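Local coordinates for proto-oncogene tyrosine-protein kinase receptor Ret (Danio rerio, PDB 7AMK), which is a receptor tyrosine kinase that assembles with GDNF and GFR alpha 1, probably through its cadherin-like extracellular region, at residues 11-14 with 15-18; 65-68 with 69-72. The protein carries 4 engineered substitutions. One frame throughout, in Å; residues are numbered along the deposited sequence.

Interaction 1: residues 11-14 with 15-18; sequences NIYV and GQQQ
Q16 folds back on the strand it has just left and grips Y13 by two hydrogen bonds, one accepted by its side-chain oxygen, the other given by its backbone N. In the first, Y13 N donates to Q16 OE1 over 2.9 Å with an N-H...O angle of 160°, the donor lying nearly on the line of the amide C=O. The chain of Q16 is extended beyond CG and its chi1 of -142° lies off the staggered positions, consistent with the side chain being drawn back to Y13 N. The second bond closes a type II beta turn from Y13 to Q16: Q16 N reaches Y13 O at 3.2 Å, coming from above the carbonyl plane. G15 fits the third position of that turn because its backbone angles would jam any CB against V14 O.

The van der Waals contacts also gather round this amide oxygen. Q16 OE1 sits 3.4 Å from I12 CA, and it lies at the edge of the Y13 ring, near its plane, 4.0 Å from CD2. Ring and amide planes are 39° apart. With an alanine in place of Q16, Y13 N would probably lose this acceptor and the ring edge its amide neighbour.

The turn lies at the exit of strand 7-14, an outer strand of its sheet, which runs parallel to strand 106-114; I12 exchanges backbone bonds there with S112 and I114. The side chains of I12 and Q16 both touch L22 of strand 21-24, while V14 packs on F113.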
loop_
_atom_site.group_PDB
_atom_site.type_symbol
_atom_site.label_atom_id
_atom_site.label_comp_id
_atom_site.label_asym_id
_atom_site.label_seq_id
_atom_site.Cartn_x
_atom_site.Cartn_y
_atom_site.Cartn_z
ATOM N N ASN A 11 -7.459 37.099 -45.729
ATOM C CA ASN A 11 -7.052 36.984 -47.118
ATOM C C ASN A 11 -6.667 38.358 -47.647
ATOM O O ASN A 11 -7.234 39.381 -47.245
ATOM C CB ASN A 11 -8.187 36.405 -47.966
ATOM C CG ASN A 11 -8.742 35.130 -47.383
ATOM O OD1 ASN A 11 -7.989 34.227 -47.030
ATOM N ND2 ASN A 11 -10.060 35.059 -47.252
ATOM N N ILE A 12 -5.694 38.372 -48.541
ATOM C CA ILE A 12 -5.325 39.577 -49.267
ATOM C C ILE A 12 -5.305 39.209 -50.742
ATOM O O ILE A 12 -5.038 38.061 -51.122
ATOM C CB ILE A 12 -3.958 40.162 -48.810
ATOM C CG1 ILE A 12 -2.847 39.117 -48.904
ATOM C CG2 ILE A 12 -4.051 40.745 -47.403
ATOM C CD1 ILE A 12 -1.473 39.659 -48.517
ATOM N N TYR A 13 -5.597 40.196 -51.575
ATOM C CA TYR A 13 -5.780 39.981 -52.994
ATOM C C TYR A 13 -4.845 40.866 -53.796
ATOM O O TYR A 13 -4.451 41.945 -53.346
ATOM C CB TYR A 13 -7.228 40.268 -53.415
ATOM C CG TYR A 13 -8.213 39.376 -52.738
ATOM C CD1 TYR A 13 -8.569 38.162 -53.308
ATOM C CD2 TYR A 13 -8.793 39.734 -51.529
ATOM C CE1 TYR A 13 -9.478 37.327 -52.692
ATOM C CE2 TYR A 13 -9.713 38.898 -50.902
ATOM C CZ TYR A 13 -10.044 37.697 -51.497
ATOM O OH TYR A 13 -10.945 36.846 -50.910
ATOM N N VAL A 14 -4.503 40.389 -55.002
ATOM C CA VAL A 14 -3.884 41.243 -56.014
ATOM C C VAL A 14 -4.801 42.430 -56.276
ATOM O O VAL A 14 -6.034 42.297 -56.305
ATOM C CB VAL A 14 -3.610 40.443 -57.305
ATOM C CG1 VAL A 14 -2.895 41.302 -58.386
ATOM C CG2 VAL A 14 -2.796 39.183 -56.992
ATOM N N GLY A 15 -4.202 43.609 -56.447
ATOM C CA GLY A 15 -4.952 44.824 -56.672
ATOM C C GLY A 15 -5.452 45.524 -55.421
ATOM O O GLY A 15 -5.818 46.701 -55.494
ATOM N N GLN A 16 -5.493 44.848 -54.281
ATOM C CA GLN A 16 -5.760 45.548 -53.035
ATOM C C GLN A 16 -4.809 46.725 -52.874
ATOM O O GLN A 16 -3.595 46.594 -53.073
ATOM C CB GLN A 16 -5.618 44.609 -51.857
ATOM C CG GLN A 16 -6.644 44.885 -50.830
ATOM C CD GLN A 16 -6.868 43.732 -49.936
ATOM O OE1 GLN A 16 -6.419 42.620 -50.209
ATOM N NE2 GLN A 16 -7.555 43.977 -48.832
ATOM N N GLN A 17 -5.370 47.863 -52.458
ATOM C CA GLN A 17 -4.738 49.173 -52.563
ATOM C C GLN A 17 -3.896 49.518 -51.337
ATOM O O GLN A 17 -4.237 49.173 -50.202
ATOM C CB GLN A 17 -5.804 50.259 -52.757
ATOM C CG GLN A 17 -6.653 50.111 -54.005
ATOM C CD GLN A 17 -7.477 51.359 -54.311
ATOM O OE1 GLN A 17 -6.984 52.314 -54.920
ATOM N NE2 GLN A 17 -8.738 51.352 -53.888
ATOM N N GLN A 18 -2.799 50.237 -51.589
ATOM C CA GLN A 18 -2.011 50.862 -50.533
ATOM C C GLN A 18 -2.907 51.661 -49.591
ATOM O O GLN A 18 -3.764 52.434 -50.027
ATOM C CB GLN A 18 -0.949 51.784 -51.163
ATOM C CG GLN A 18 -0.031 52.535 -50.195
ATOM C CD GLN A 18 0.871 53.550 -50.909
ATOM O OE1 GLN A 18 0.444 54.664 -51.226
ATOM N NE2 GLN A 18 2.121 53.162 -51.171
#

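Interaction 2: residues 65-68 with 69-72; sequences TLEW and SDFS. With NAG (2-acetamido-2-deoxy-beta-D-glucopyranose), chain C; FUC (alpha-L-fucopyranose), chain B.
D70 reaches back from the first turn of helix 68-72 to the backbone of E67, the N-cap residue. E67 N donates to D70 OD2 over 2.9 Å, meeting the oxygen on its anti side and 31° out of the carboxylate plane: the N3-to-N-cap half of a capping box. With CG beside its own backbone N (chi1 -70°), D70 turns its carboxylate toward the chain that leads into the helix. This is the tight, buried part: OD2 also lies 3.5 Å from L66 CA, while L66, a leucine suited to the core, packs on I12 and F113. Along the helix S72 N bonds W68 O at 3.3 Å, in the carbonyl plane, whereas the bonds of D70 N and F71 N to E67 O are weak.

The solvent side holds E67, S69 and S72, all exposed and polar. A third face meets sugar. W68 receives NAG C6 over one face of its indole, 3.6 Å above the plane and offset toward the rim. F71 is buried and offers its ring edge instead, CE1 to NAG C8 at 3.6 Å.

The carboxylates of E67 and D70 come within 4.1 Å (OE1 to OD2), and K64 bridges to both, consistent with an acidic helix start whose charge is partly balanced by lysine, while the aromatic pair gives the glycan a largely nonpolar surface.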
loop_
_atom_site.group_PDB
_atom_site.type_symbol
_atom_site.label_atom_id
_atom_site.label_comp_id
_atom_site.label_asym_id
_atom_site.label_seq_id
_atom_site.Cartn_x
_atom_site.Cartn_y
_atom_site.Cartn_z
ATOM N N THR A 65 0.390 48.660 -52.887
ATOM C CA THR A 65 -0.668 48.033 -53.677
ATOM C C THR A 65 -0.162 46.715 -54.256
ATOM O O THR A 65 0.856 46.687 -54.960
ATOM C CB THR A 65 -1.138 48.965 -54.792
ATOM O OG1 THR A 65 -1.562 50.200 -54.211
ATOM C CG2 THR A 65 -2.310 48.340 -55.560
ATOM N N LEU A 66 -0.864 45.632 -53.947
ATOM C CA LEU A 66 -0.400 44.295 -54.281
ATOM C C LEU A 66 -0.514 44.020 -55.778
ATOM O O LEU A 66 -1.514 44.357 -56.418
ATOM C CB LEU A 66 -1.205 43.260 -53.492
ATOM C CG LEU A 66 -0.999 43.339 -51.986
ATOM C CD1 LEU A 66 -1.762 42.235 -51.319
ATOM C CD2 LEU A 66 0.500 43.258 -51.645
ATOM N N GLU A 67 0.502 43.376 -56.337
ATOM C CA GLU A 67 0.536 43.136 -57.770
ATOM C C GLU A 67 0.749 41.659 -58.055
ATOM O O GLU A 67 1.136 40.886 -57.180
ATOM C CB GLU A 67 1.609 43.990 -58.433
ATOM C CG GLU A 67 1.063 45.343 -58.842
ATOM C CD GLU A 67 1.989 46.474 -58.493
ATOM O OE1 GLU A 67 3.060 46.201 -57.912
ATOM O OE2 GLU A 67 1.647 47.634 -58.803
ATOM N N TRP A 68 0.454 41.265 -59.295
ATOM C CA TRP A 68 0.675 39.880 -59.701
ATOM C C TRP A 68 2.080 39.398 -59.342
ATOM O O TRP A 68 2.247 38.299 -58.800
ATOM C CB TRP A 68 0.435 39.728 -61.200
ATOM C CG TRP A 68 -0.968 40.002 -61.602
ATOM C CD1 TRP A 68 -1.436 41.102 -62.258
ATOM C CD2 TRP A 68 -2.101 39.170 -61.351
ATOM N NE1 TRP A 68 -2.796 41.004 -62.438
ATOM C CE2 TRP A 68 -3.227 39.825 -61.894
ATOM C CE3 TRP A 68 -2.275 37.935 -60.719
ATOM C CZ2 TRP A 68 -4.508 39.284 -61.821
ATOM C CZ3 TRP A 68 -3.541 37.401 -60.653
ATOM C CH2 TRP A 68 -4.643 38.073 -61.201
ATOM N N SER A 69 3.103 40.220 -59.623
ATOM C CA SER A 69 4.483 39.811 -59.359
ATOM C C SER A 69 4.755 39.613 -57.868
ATOM O O SER A 69 5.595 38.783 -57.501
ATOM C CB SER A 69 5.469 40.828 -59.959
ATOM O OG SER A 69 5.296 42.137 -59.430
ATOM N N ASP A 70 4.065 40.360 -56.997
ATOM C CA ASP A 70 4.199 40.144 -55.562
ATOM C C ASP A 70 3.836 38.716 -55.181
ATOM O O ASP A 70 4.464 38.128 -54.293
ATOM C CB ASP A 70 3.314 41.122 -54.800
ATOM C CG ASP A 70 3.823 42.531 -54.876
ATOM O OD1 ASP A 70 5.061 42.702 -54.910
ATOM O OD2 ASP A 70 2.993 43.462 -54.901
ATOM N N PHE A 71 2.792 38.163 -55.814
ATOM C CA PHE A 71 2.370 36.798 -55.511
ATOM C C PHE A 71 3.410 35.793 -55.985
ATOM O O PHE A 71 3.848 34.922 -55.225
ATOM C CB PHE A 71 1.016 36.497 -56.160
ATOM C CG PHE A 71 0.626 35.052 -56.068
ATOM C CD1 PHE A 71 1.014 34.156 -57.042
ATOM C CD2 PHE A 71 -0.111 34.581 -54.980
ATOM C CE1 PHE A 71 0.680 32.809 -56.945
ATOM C CE2 PHE A 71 -0.449 33.243 -54.888
ATOM C CZ PHE A 71 -0.053 32.358 -55.875
ATOM N N SER A 72 3.810 35.901 -57.247
ATOM C CA SER A 72 4.676 34.898 -57.846
ATOM C C SER A 72 6.080 34.901 -57.249
ATOM O O SER A 72 6.777 33.887 -57.348
ATOM C CB SER A 72 4.726 35.116 -59.356
ATOM O OG SER A 72 4.985 36.481 -59.647
HETATM C C1 NAG C . -1.280 33.630 -60.868
HETATM C C2 NAG C . -0.891 32.321 -61.546
HETATM C C3 NAG C . -0.263 32.595 -62.907
HETATM C C4 NAG C . -1.130 33.529 -63.742
HETATM C C5 NAG C . -1.538 34.756 -62.935
HETATM C C6 NAG C . -2.538 35.623 -63.661
HETATM C C7 NAG C . -0.371 30.590 -59.882
HETATM C C8 NAG C . 0.720 29.898 -59.119
HETATM N N2 NAG C . 0.026 31.553 -60.719
HETATM O O3 NAG C . -0.093 31.350 -63.573
HETATM O O4 NAG C . -0.384 33.982 -64.868
HETATM O O5 NAG C . -2.155 34.355 -61.704
HETATM O O6 NAG C . -3.827 35.032 -63.625
HETATM O O7 NAG C . -1.559 30.296 -59.740
HETATM C C1 FUC B . -4.350 34.980 -64.963
HETATM C C2 FUC B . -5.653 34.135 -64.933
HETATM C C3 FUC B . -6.759 34.847 -64.167
HETATM C C4 FUC B . -6.985 36.257 -64.729
HETATM C C5 FUC B . -5.644 37.034 -64.776
HETATM C C6 FUC B . -5.733 38.386 -65.483
HETATM O O2 FUC B . -5.448 32.833 -64.392
HETATM O O3 FUC B . -7.970 34.121 -64.323
HETATM O O4 FUC B . -7.566 36.171 -66.019
HETATM O O5 FUC B . -4.597 36.288 -65.447
#

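Interactions 1 and 2 lie side by side in the first cadherin-like domain, their centres 9 Å apart, and two polar links join the turn to the segment leading into the helix. G15 N meets L66 O at 2.8 Å, and Q18 N meets T65 OG1 at 2.9 Å; both are probable hydrogen bonds. Packing fills in between them, with L66 CD1 3.4 Å from Y13 O. V14 extends the connection toward the sugars: it touches W68, and its side chain lies about 7 Å from a bound NAG. The glycan belongs to the protein itself, with N115 among its neighbours, so this is a glycosylated surface, not a ligand pocket.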